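Local atomic coordinates of monovalent Na+/H+ antiporter subunit A (Dietzia sp. DQ12-45-1b, PDB entry 7D3U), a protein that probably works as an antiporter subunit of the membrane-embedded Mrp complex, exchanging sodium ions for protons. Residues 620-625 / 672-677. Numbering follows the deposited sequence.
Sequences RSRLGA and RAFHTV
Arg622 and Phe674 carry most of this contact, and each donates its backbone N-H across it, to Arg672 and Arg620 respectively. Among the main-chain bonds, Arg622 N gives a nearly straight hydrogen bond to Arg672 O (2.9 Å, 169° at the hydrogen), while Phe674 N reaches Arg620 O only weakly, at 3.5 Å. On the helix side, Ser621 OG accepts from Gly624 N at 3.2 Å, capping the first turn.

The apolar part centres on the Phe674 ring. Its CE1 lies 3.4 Å from Arg622 CG, and Ala625 CB meets the ring edge at CZ, 3.5 Å away. Arg622 runs extended from CG to NE (chi3 -179°), which carries the guanidinium along the ring's CD1-CE1 side; there it stands almost upright to the phenyl plane, 83° apart, with NH1 at the ring edge and CD1 over one guanidinium face. His675 CE1 packs at the guanidinium edge, 3.7 Å from Arg622 NH2.

For charge, Arg622 NH2 forms a salt bridge with Asp97 of the neighbouring subunit C. With an alanine at this position, that aspartate would probably lose its mate, and the CD1-CE1 side of Phe674 the packing it has now.

Arg672 NH1 hydrogen-bonds Ser95 OG of the neighbouring subunit G. The arrangement is that of a serine N-cap: it starts helix 622-642, and the loop between helices 646-667 and 682-701 lies across that start, at an interface with other Mrp subunits.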
loop_
_atom_site.group_PDB
_atom_site.type_symbol
_atom_site.label_atom_id
_atom_site.label_comp_id
_atom_site.label_asym_id
_atom_site.label_seq_id
_atom_site.Cartn_x
_atom_site.Cartn_y
_atom_site.Cartn_z
ATOM N N ARG B 620 -7.837 -6.325 33.122
ATOM C CA ARG B 620 -7.429 -7.669 32.744
ATOM C C ARG B 620 -8.594 -8.540 32.297
ATOM O O ARG B 620 -8.390 -9.723 32.012
ATOM C CB ARG B 620 -6.702 -8.346 33.909
ATOM C CG ARG B 620 -5.302 -7.819 34.155
ATOM C CD ARG B 620 -4.883 -8.027 35.600
ATOM N NE ARG B 620 -5.665 -7.207 36.520
ATOM C CZ ARG B 620 -5.318 -6.954 37.777
ATOM N NH1 ARG B 620 -4.195 -7.457 38.272
ATOM N NH2 ARG B 620 -6.094 -6.196 38.541
ATOM N N SER B 621 -9.804 -7.992 32.230
ATOM C CA SER B 621 -10.983 -8.741 31.824
ATOM C C SER B 621 -11.704 -7.988 30.719
ATOM O O SER B 621 -11.819 -6.760 30.767
ATOM C CB SER B 621 -11.929 -8.971 33.001
ATOM O OG SER B 621 -12.963 -8.005 33.008
ATOM N N ARG B 622 -12.192 -8.731 29.723
ATOM C CA ARG B 622 -12.804 -8.109 28.555
ATOM C C ARG B 622 -14.056 -7.311 28.898
ATOM O O ARG B 622 -14.413 -6.396 28.149
ATOM C CB ARG B 622 -13.144 -9.172 27.511
ATOM C CG ARG B 622 -11.933 -9.856 26.907
ATOM C CD ARG B 622 -12.338 -10.845 25.830
ATOM N NE ARG B 622 -11.189 -11.530 25.252
ATOM C CZ ARG B 622 -10.433 -11.027 24.285
ATOM N NH1 ARG B 622 -10.700 -9.829 23.788
ATOM N NH2 ARG B 622 -9.404 -11.719 23.818
ATOM N N LEU B 623 -14.729 -7.627 30.004
ATOM C CA LEU B 623 -15.945 -6.898 30.349
ATOM C C LEU B 623 -15.631 -5.563 31.011
ATOM O O LEU B 623 -16.273 -4.549 30.708
ATOM C CB LEU B 623 -16.828 -7.745 31.259
ATOM C CG LEU B 623 -18.033 -7.005 31.829
ATOM C CD1 LEU B 623 -18.990 -6.621 30.724
ATOM C CD2 LEU B 623 -18.723 -7.865 32.852
ATOM N N GLY B 624 -14.659 -5.541 31.923
ATOM C CA GLY B 624 -14.201 -4.274 32.459
ATOM C C GLY B 624 -13.717 -3.335 31.375
ATOM O O GLY B 624 -13.916 -2.121 31.463
ATOM N N ALA B 625 -13.119 -3.884 30.318
ATOM C CA ALA B 625 -12.613 -3.050 29.235
ATOM C C ALA B 625 -13.747 -2.418 28.436
ATOM O O ALA B 625 -13.669 -1.241 28.074
ATOM C CB ALA B 625 -11.710 -3.873 28.324
ATOM N N ARG B 672 -12.863 -14.702 28.387
ATOM C CA ARG B 672 -13.248 -13.698 29.371
ATOM C C ARG B 672 -12.110 -12.750 29.715
ATOM O O ARG B 672 -12.361 -11.594 30.066
ATOM C CB ARG B 672 -13.752 -14.379 30.642
ATOM C CG ARG B 672 -15.020 -15.185 30.448
ATOM C CD ARG B 672 -15.909 -15.111 31.675
ATOM N NE ARG B 672 -17.318 -15.269 31.333
ATOM C CZ ARG B 672 -18.319 -15.067 32.182
ATOM N NH1 ARG B 672 -18.067 -14.698 33.431
ATOM N NH2 ARG B 672 -19.573 -15.236 31.784
ATOM N N ALA B 673 -10.866 -13.209 29.629
ATOM C CA ALA B 673 -9.715 -12.418 30.032
ATOM C C ALA B 673 -8.809 -12.169 28.838
ATOM O O ALA B 673 -8.669 -13.028 27.962
ATOM C CB ALA B 673 -8.927 -13.114 31.145
ATOM N N PHE B 674 -8.202 -10.986 28.806
ATOM C CA PHE B 674 -7.232 -10.677 27.769
ATOM C C PHE B 674 -6.054 -11.639 27.845
ATOM O O PHE B 674 -5.796 -12.272 28.872
ATOM C CB PHE B 674 -6.737 -9.241 27.908
ATOM C CG PHE B 674 -7.766 -8.209 27.566
ATOM C CD1 PHE B 674 -8.656 -8.417 26.532
ATOM C CD2 PHE B 674 -7.842 -7.030 28.279
ATOM C CE1 PHE B 674 -9.601 -7.467 26.216
ATOM C CE2 PHE B 674 -8.785 -6.079 27.967
ATOM C CZ PHE B 674 -9.665 -6.299 26.936
ATOM N N HIS B 675 -5.330 -11.743 26.738
ATOM C CA HIS B 675 -4.162 -12.609 26.702
ATOM C C HIS B 675 -3.054 -12.020 27.563
ATOM O O HIS B 675 -2.764 -10.823 27.489
ATOM C CB HIS B 675 -3.682 -12.790 25.265
ATOM C CG HIS B 675 -4.660 -13.501 24.384
ATOM N ND1 HIS B 675 -5.764 -12.879 23.843
ATOM C CD2 HIS B 675 -4.698 -14.782 23.947
ATOM C CE1 HIS B 675 -6.441 -13.747 23.112
ATOM N NE2 HIS B 675 -5.815 -14.908 23.159
ATOM N N THR B 676 -2.440 -12.859 28.390
ATOM C CA THR B 676 -1.379 -12.391 29.271
ATOM C C THR B 676 -0.114 -12.125 28.464
ATOM O O THR B 676 0.423 -13.030 27.816
ATOM C CB THR B 676 -1.115 -13.415 30.375
ATOM O OG1 THR B 676 -0.741 -14.668 29.789
ATOM C CG2 THR B 676 -2.348 -13.604 31.247
ATOM N N VAL B 677 0.355 -10.883 28.496
ATOM C CA VAL B 677 1.552 -10.470 27.777
ATOM C C VAL B 677 2.704 -10.374 28.767
ATOM O O VAL B 677 2.544 -9.847 29.876
ATOM C CB VAL B 677 1.327 -9.139 27.037
ATOM C CG1 VAL B 677 0.848 -8.069 27.995
ATOM C CG2 VAL B 677 2.596 -8.700 26.327
#